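Local atomic coordinates of Sodium/sialic acid symporter SiaT (Proteus mirabilis, PDB entry 5NV9), a protein that imports the sialic acid N-acetylneuraminic acid across the bacterial inner membrane, using the sodium gradient as driving force. Residues A[227-232]-A[458-463]; A[407-412]-A[449-454]. All blocks are in the same frame, centred on the assembly; numbering follows the deposited sequence.

From the N terminus, the chain first reaches residues 227-232, in the periplasmic loop between helices 207-217 and 236-253. It then runs through mostly helical chain to 407-412, in the first part of a transmembrane segment broken near residue 413. Contact 2 closes a short loop from there to 449-454, at the periplasmic end of helix 433-452. A brief turn leads to 458-463, where contact 1 closes the long loop back to 227-232. Contact 2 therefore lies within the loop closed by contact 1. Their centres lie about 15 Å apart, both at the periplasmic side. Tyr461 joins them by packing on Ala450 and Arg451. Both lie away from the substrate and sodium sites.

Contact 1: residues A[227-232]-A[458-463]; sequences WRWSWT and FFFYGV
Ser230 OG accepts two backbone N-H groups, from Thr232 and from Asp233. The bond from Thr232 N is 3.1 Å long and makes an ST turn. Ser230 O lies in the plane of the Phe460 ring, at its edge, 3.6 Å from Phe460 CZ. It is buried here and has no hydrogen-bond partner, so the slightly positive ring hydrogens may partly compensate. Trp231 O is equally near Phe460 CE2, at 3.6 Å. Phe460 has CG anti to its carbonyl carbon (chi1 -76°), which points the ring from the first part of helix 459-475 toward the periplasmic loop. There Trp229, Trp231 and Phe460 form an aromatic cluster. Trp229 CZ2 meets Phe460 CZ at 3.7 Å, at the edge of the Phe460 ring, and the planes are inclined by 54°. Trp231 CE3 lies over one face of Phe460, 3.8 Å from Phe460 CZ, with the planes at 38°. The indoles also meet each other: Trp229 NE1 sits 3.4 Å above the centre of the Trp231 ring. Asn457 bridges the two segments: ND2 bonds Thr232 O, OD1 bonds Phe459 N, and its backbone bonds that of Trp231.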
loop_
_atom_site.group_PDB
_atom_site.type_symbol
_atom_site.label_atom_id
_atom_site.label_comp_id
_atom_site.label_asym_id
_atom_site.label_seq_id
_atom_site.Cartn_x
_atom_site.Cartn_y
_atom_site.Cartn_z
ATOM N N TRP A 227 9.382 -25.244 -4.731
ATOM C CA TRP A 227 10.496 -25.110 -3.808
ATOM C C TRP A 227 11.768 -25.366 -4.639
ATOM O O TRP A 227 12.258 -26.484 -4.710
ATOM C CB TRP A 227 10.384 -26.061 -2.605
ATOM C CG TRP A 227 11.535 -25.909 -1.652
ATOM C CD1 TRP A 227 12.583 -26.768 -1.503
ATOM C CD2 TRP A 227 11.785 -24.815 -0.738
ATOM N NE1 TRP A 227 13.465 -26.294 -0.546
ATOM C CE2 TRP A 227 13.000 -25.099 -0.065
ATOM C CE3 TRP A 227 11.101 -23.643 -0.420
ATOM C CZ2 TRP A 227 13.551 -24.247 0.883
ATOM C CZ3 TRP A 227 11.653 -22.788 0.545
ATOM C CH2 TRP A 227 12.866 -23.102 1.177
ATOM N N ARG A 228 12.290 -24.316 -5.265
ATOM C CA ARG A 228 13.431 -24.446 -6.139
ATOM C C ARG A 228 13.972 -23.073 -6.331
ATOM O O ARG A 228 13.214 -22.139 -6.316
ATOM C CB ARG A 228 13.036 -25.051 -7.491
ATOM C CG ARG A 228 12.027 -24.259 -8.280
ATOM C CD ARG A 228 11.693 -24.927 -9.608
ATOM N NE ARG A 228 10.481 -24.276 -10.129
ATOM C CZ ARG A 228 10.416 -23.329 -11.078
ATOM N NH1 ARG A 228 11.467 -22.916 -11.746
ATOM N NH2 ARG A 228 9.243 -22.785 -11.381
ATOM N N TRP A 229 15.286 -22.939 -6.479
ATOM C CA TRP A 229 15.866 -21.657 -6.831
ATOM C C TRP A 229 15.520 -21.285 -8.293
ATOM O O TRP A 229 15.463 -22.150 -9.183
ATOM C CB TRP A 229 17.420 -21.669 -6.663
ATOM C CG TRP A 229 17.902 -20.290 -6.783
ATOM C CD1 TRP A 229 18.560 -19.717 -7.848
ATOM C CD2 TRP A 229 17.625 -19.224 -5.861
ATOM N NE1 TRP A 229 18.735 -18.350 -7.621
ATOM C CE2 TRP A 229 18.172 -18.033 -6.410
ATOM C CE3 TRP A 229 16.966 -19.161 -4.634
ATOM C CZ2 TRP A 229 18.106 -16.817 -5.756
ATOM C CZ3 TRP A 229 16.881 -17.942 -4.001
ATOM C CH2 TRP A 229 17.455 -16.782 -4.561
ATOM N N SER A 230 15.362 -19.993 -8.551
ATOM C CA SER A 230 15.250 -19.508 -9.913
ATOM C C SER A 230 15.742 -18.075 -9.954
ATOM O O SER A 230 15.759 -17.388 -8.949
ATOM C CB SER A 230 13.813 -19.645 -10.409
ATOM O OG SER A 230 13.661 -19.271 -11.768
ATOM N N TRP A 231 16.217 -17.654 -11.119
ATOM C CA TRP A 231 16.530 -16.270 -11.385
ATOM C C TRP A 231 15.367 -15.619 -12.134
ATOM O O TRP A 231 15.258 -14.398 -12.159
ATOM C CB TRP A 231 17.869 -16.146 -12.161
ATOM C CG TRP A 231 19.091 -16.584 -11.376
ATOM C CD1 TRP A 231 19.843 -17.704 -11.603
ATOM C CD2 TRP A 231 19.685 -15.939 -10.222
ATOM N NE1 TRP A 231 20.854 -17.799 -10.682
ATOM C CE2 TRP A 231 20.796 -16.735 -9.827
ATOM C CE3 TRP A 231 19.392 -14.777 -9.491
ATOM C CZ2 TRP A 231 21.623 -16.401 -8.739
ATOM C CZ3 TRP A 231 20.228 -14.432 -8.402
ATOM C CH2 TRP A 231 21.314 -15.265 -8.031
ATOM N N THR A 232 14.457 -16.415 -12.706
ATOM C CA THR A 232 13.428 -15.854 -13.564
ATOM C C THR A 232 11.986 -16.044 -13.057
ATOM O O THR A 232 11.111 -15.257 -13.378
ATOM C CB THR A 232 13.567 -16.407 -15.011
ATOM O OG1 THR A 232 13.387 -17.813 -14.981
ATOM C CG2 THR A 232 14.979 -16.107 -15.587
ATOM N N PHE A 458 11.090 -9.939 -11.256
ATOM C CA PHE A 458 10.848 -8.625 -10.602
ATOM C C PHE A 458 11.086 -8.626 -9.100
ATOM O O PHE A 458 11.388 -7.588 -8.522
ATOM C CB PHE A 458 9.431 -8.102 -10.914
ATOM C CG PHE A 458 8.347 -8.889 -10.247
ATOM C CD1 PHE A 458 7.815 -10.027 -10.865
ATOM C CD2 PHE A 458 7.862 -8.511 -9.022
ATOM C CE1 PHE A 458 6.818 -10.774 -10.260
ATOM C CE2 PHE A 458 6.853 -9.245 -8.412
ATOM C CZ PHE A 458 6.348 -10.388 -9.023
ATOM N N PHE A 459 10.942 -9.773 -8.450
ATOM C CA PHE A 459 11.220 -9.871 -7.017
ATOM C C PHE A 459 12.658 -9.522 -6.631
ATOM O O PHE A 459 12.917 -9.184 -5.468
ATOM C CB PHE A 459 10.854 -11.237 -6.421
ATOM C CG PHE A 459 9.388 -11.391 -6.106
ATOM C CD1 PHE A 459 8.765 -10.586 -5.162
ATOM C CD2 PHE A 459 8.616 -12.343 -6.798
ATOM C CE1 PHE A 459 7.404 -10.743 -4.858
ATOM C CE2 PHE A 459 7.276 -12.526 -6.489
ATOM C CZ PHE A 459 6.665 -11.710 -5.530
ATOM N N PHE A 460 13.567 -9.588 -7.588
ATOM C CA PHE A 460 14.949 -9.257 -7.329
ATOM C C PHE A 460 15.268 -7.764 -7.331
ATOM O O PHE A 460 16.324 -7.391 -6.859
ATOM C CB PHE A 460 15.819 -9.977 -8.327
ATOM C CG PHE A 460 15.972 -11.444 -8.023
ATOM C CD1 PHE A 460 16.508 -11.847 -6.842
ATOM C CD2 PHE A 460 15.534 -12.422 -8.926
ATOM C CE1 PHE A 460 16.631 -13.214 -6.518
ATOM C CE2 PHE A 460 15.689 -13.757 -8.635
ATOM C CZ PHE A 460 16.233 -14.164 -7.425
ATOM N N TYR A 461 14.403 -6.936 -7.931
ATOM C CA TYR A 461 14.675 -5.528 -8.081
ATOM C C TYR A 461 14.870 -4.844 -6.729
ATOM O O TYR A 461 15.811 -4.062 -6.585
ATOM C CB TYR A 461 13.604 -4.781 -8.870
ATOM C CG TYR A 461 13.292 -5.289 -10.272
ATOM C CD1 TYR A 461 14.159 -6.087 -10.969
ATOM C CD2 TYR A 461 12.125 -4.924 -10.893
ATOM C CE1 TYR A 461 13.863 -6.537 -12.242
ATOM C CE2 TYR A 461 11.803 -5.401 -12.150
ATOM C CZ TYR A 461 12.691 -6.192 -12.804
ATOM O OH TYR A 461 12.409 -6.659 -14.021
ATOM N N GLY A 462 14.018 -5.167 -5.756
ATOM C CA GLY A 462 14.076 -4.547 -4.423
ATOM C C GLY A 462 15.313 -4.948 -3.637
ATOM O O GLY A 462 15.953 -4.102 -3.019
ATOM N N VAL A 463 15.650 -6.236 -3.683
ATOM C CA VAL A 463 16.773 -6.821 -2.954
ATOM C C VAL A 463 18.101 -6.196 -3.474
ATOM O O VAL A 463 18.969 -5.773 -2.712
ATOM C CB VAL A 463 16.845 -8.374 -3.191
ATOM C CG1 VAL A 463 17.857 -8.999 -2.236
ATOM C CG2 VAL A 463 15.485 -9.038 -2.995
#

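Contact 2: residues A[407-412]-A[449-454]; sequences FNSLIG and AARYGS
The Tyr452 ring has Arg451 CG over the centre of one face, 3.5 Å above the plane, and Leu410 CD1 at its edge. In turn, Tyr452 CE1 lies 3.6 Å above the centre of the Arg451 guanidinium. The two neighbours thus fold over each other before they reach helix 405-412. Arg451 does this by a bend at chi2 (69°), which turns its chain back across the tyrosine. Tyr452 keeps CG beside its backbone N (chi1 -60°) and extends its hydroxyl to the other helix. Tyr452 OH comes 3.7 Å from Leu410 CA, and CD1 of that leucine is equally close to it. The Leu410 and Tyr452 side chains cross at about a right angle. Ser409 OG stands 3.6 Å from Tyr452 OH and 3.6 Å from Arg451 NH2. Neither is a hydrogen bond. The serine hydroxyl instead has weak bonds back to Asp405 O and Ala406 O, which may share its hydrogen. This is a surface contact between two transmembrane helices of the LeuT fold, near the periplasmic side of the outward-open transporter. Leu413 packs on both Arg451 and Tyr452. Phe407 and Ile411 pack on Leu130 of helix 118-151, while Ala450 packs on Ile464 of helix 459-475.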
loop_
_atom_site.group_PDB
_atom_site.type_symbol
_atom_site.label_atom_id
_atom_site.label_comp_id
_atom_site.label_asym_id
_atom_site.label_seq_id
_atom_site.Cartn_x
_atom_site.Cartn_y
_atom_site.Cartn_z
ATOM N N PHE A 407 7.556 5.467 -17.057
ATOM C CA PHE A 407 7.698 6.258 -15.802
ATOM C C PHE A 407 7.463 5.365 -14.579
ATOM O O PHE A 407 8.310 5.253 -13.701
ATOM C CB PHE A 407 6.715 7.443 -15.700
ATOM C CG PHE A 407 6.371 7.816 -14.260
ATOM C CD1 PHE A 407 7.231 8.613 -13.503
ATOM C CD2 PHE A 407 5.207 7.319 -13.639
ATOM C CE1 PHE A 407 6.932 8.932 -12.180
ATOM C CE2 PHE A 407 4.912 7.627 -12.314
ATOM C CZ PHE A 407 5.771 8.444 -11.587
ATOM N N ASN A 408 6.296 4.728 -14.541
ATOM C CA ASN A 408 5.880 4.010 -13.365
ATOM C C ASN A 408 6.862 2.882 -12.990
ATOM O O ASN A 408 7.340 2.791 -11.837
ATOM C CB ASN A 408 4.475 3.459 -13.564
ATOM C CG ASN A 408 4.152 2.386 -12.568
ATOM O OD1 ASN A 408 3.843 2.676 -11.406
ATOM N ND2 ASN A 408 4.268 1.129 -12.995
ATOM N N SER A 409 7.179 2.033 -13.964
ATOM C CA SER A 409 8.095 0.939 -13.698
ATOM C C SER A 409 9.484 1.501 -13.322
ATOM O O SER A 409 10.143 0.968 -12.427
ATOM C CB SER A 409 8.147 -0.068 -14.858
ATOM O OG SER A 409 8.981 0.375 -15.894
ATOM N N LEU A 410 9.873 2.611 -13.953
ATOM C CA LEU A 410 11.143 3.297 -13.678
ATOM C C LEU A 410 11.260 3.838 -12.232
ATOM O O LEU A 410 12.271 3.596 -11.546
ATOM C CB LEU A 410 11.310 4.448 -14.669
ATOM C CG LEU A 410 12.613 5.214 -14.647
ATOM C CD1 LEU A 410 13.770 4.239 -14.724
ATOM C CD2 LEU A 410 12.618 6.177 -15.826
ATOM N N ILE A 411 10.231 4.570 -11.782
ATOM C CA ILE A 411 10.208 5.166 -10.416
ATOM C C ILE A 411 10.101 4.069 -9.320
ATOM O O ILE A 411 10.706 4.183 -8.234
ATOM C CB ILE A 411 9.061 6.203 -10.283
ATOM C CG1 ILE A 411 9.075 6.832 -8.912
ATOM C CG2 ILE A 411 7.702 5.578 -10.502
ATOM C CD1 ILE A 411 10.438 7.456 -8.596
ATOM N N GLY A 412 9.344 3.007 -9.637
ATOM C CA GLY A 412 9.238 1.809 -8.807
ATOM C C GLY A 412 10.569 1.200 -8.446
ATOM O O GLY A 412 10.758 0.716 -7.331
ATOM N N ALA A 449 20.197 -1.907 -14.737
ATOM C CA ALA A 449 20.746 -3.170 -15.331
ATOM C C ALA A 449 19.800 -4.384 -15.158
ATOM O O ALA A 449 19.530 -5.116 -16.152
ATOM C CB ALA A 449 22.104 -3.491 -14.748
ATOM N N ALA A 450 19.299 -4.600 -13.926
ATOM C CA ALA A 450 18.393 -5.744 -13.604
ATOM C C ALA A 450 17.127 -5.710 -14.434
ATOM O O ALA A 450 16.751 -6.712 -15.041
ATOM C CB ALA A 450 17.996 -5.761 -12.130
ATOM N N ARG A 451 16.518 -4.529 -14.479
ATOM C CA ARG A 451 15.202 -4.343 -15.020
ATOM C C ARG A 451 15.248 -4.322 -16.521
ATOM O O ARG A 451 14.410 -4.964 -17.139
ATOM C CB ARG A 451 14.576 -3.034 -14.520
ATOM C CG ARG A 451 13.359 -2.547 -15.281
ATOM C CD ARG A 451 12.178 -3.474 -15.043
ATOM N NE ARG A 451 11.072 -2.979 -15.820
ATOM C CZ ARG A 451 10.926 -3.158 -17.126
ATOM N NH1 ARG A 451 11.792 -3.903 -17.814
ATOM N NH2 ARG A 451 9.890 -2.607 -17.754
ATOM N N TYR A 452 16.226 -3.603 -17.103
ATOM C CA TYR A 452 16.253 -3.364 -18.542
ATOM C C TYR A 452 17.283 -4.200 -19.313
ATOM O O TYR A 452 17.164 -4.365 -20.529
ATOM C CB TYR A 452 16.433 -1.880 -18.834
ATOM C CG TYR A 452 15.351 -1.006 -18.290
ATOM C CD1 TYR A 452 14.018 -1.124 -18.737
ATOM C CD2 TYR A 452 15.625 -0.052 -17.312
ATOM C CE1 TYR A 452 12.990 -0.335 -18.178
ATOM C CE2 TYR A 452 14.610 0.768 -16.782
ATOM C CZ TYR A 452 13.292 0.629 -17.226
ATOM O OH TYR A 452 12.281 1.430 -16.683
ATOM N N GLY A 453 18.257 -4.790 -18.633
ATOM C CA GLY A 453 19.272 -5.590 -19.344
ATOM C C GLY A 453 19.337 -7.020 -18.845
ATOM O O GLY A 453 20.358 -7.692 -18.953
ATOM N N SER A 454 18.294 -7.496 -18.206
ATOM C CA SER A 454 18.322 -8.907 -17.800
ATOM C C SER A 454 16.920 -9.478 -17.767
ATOM O O SER A 454 15.923 -8.744 -17.878
ATOM C CB SER A 454 18.972 -9.072 -16.429
ATOM O OG SER A 454 18.043 -8.837 -15.386
#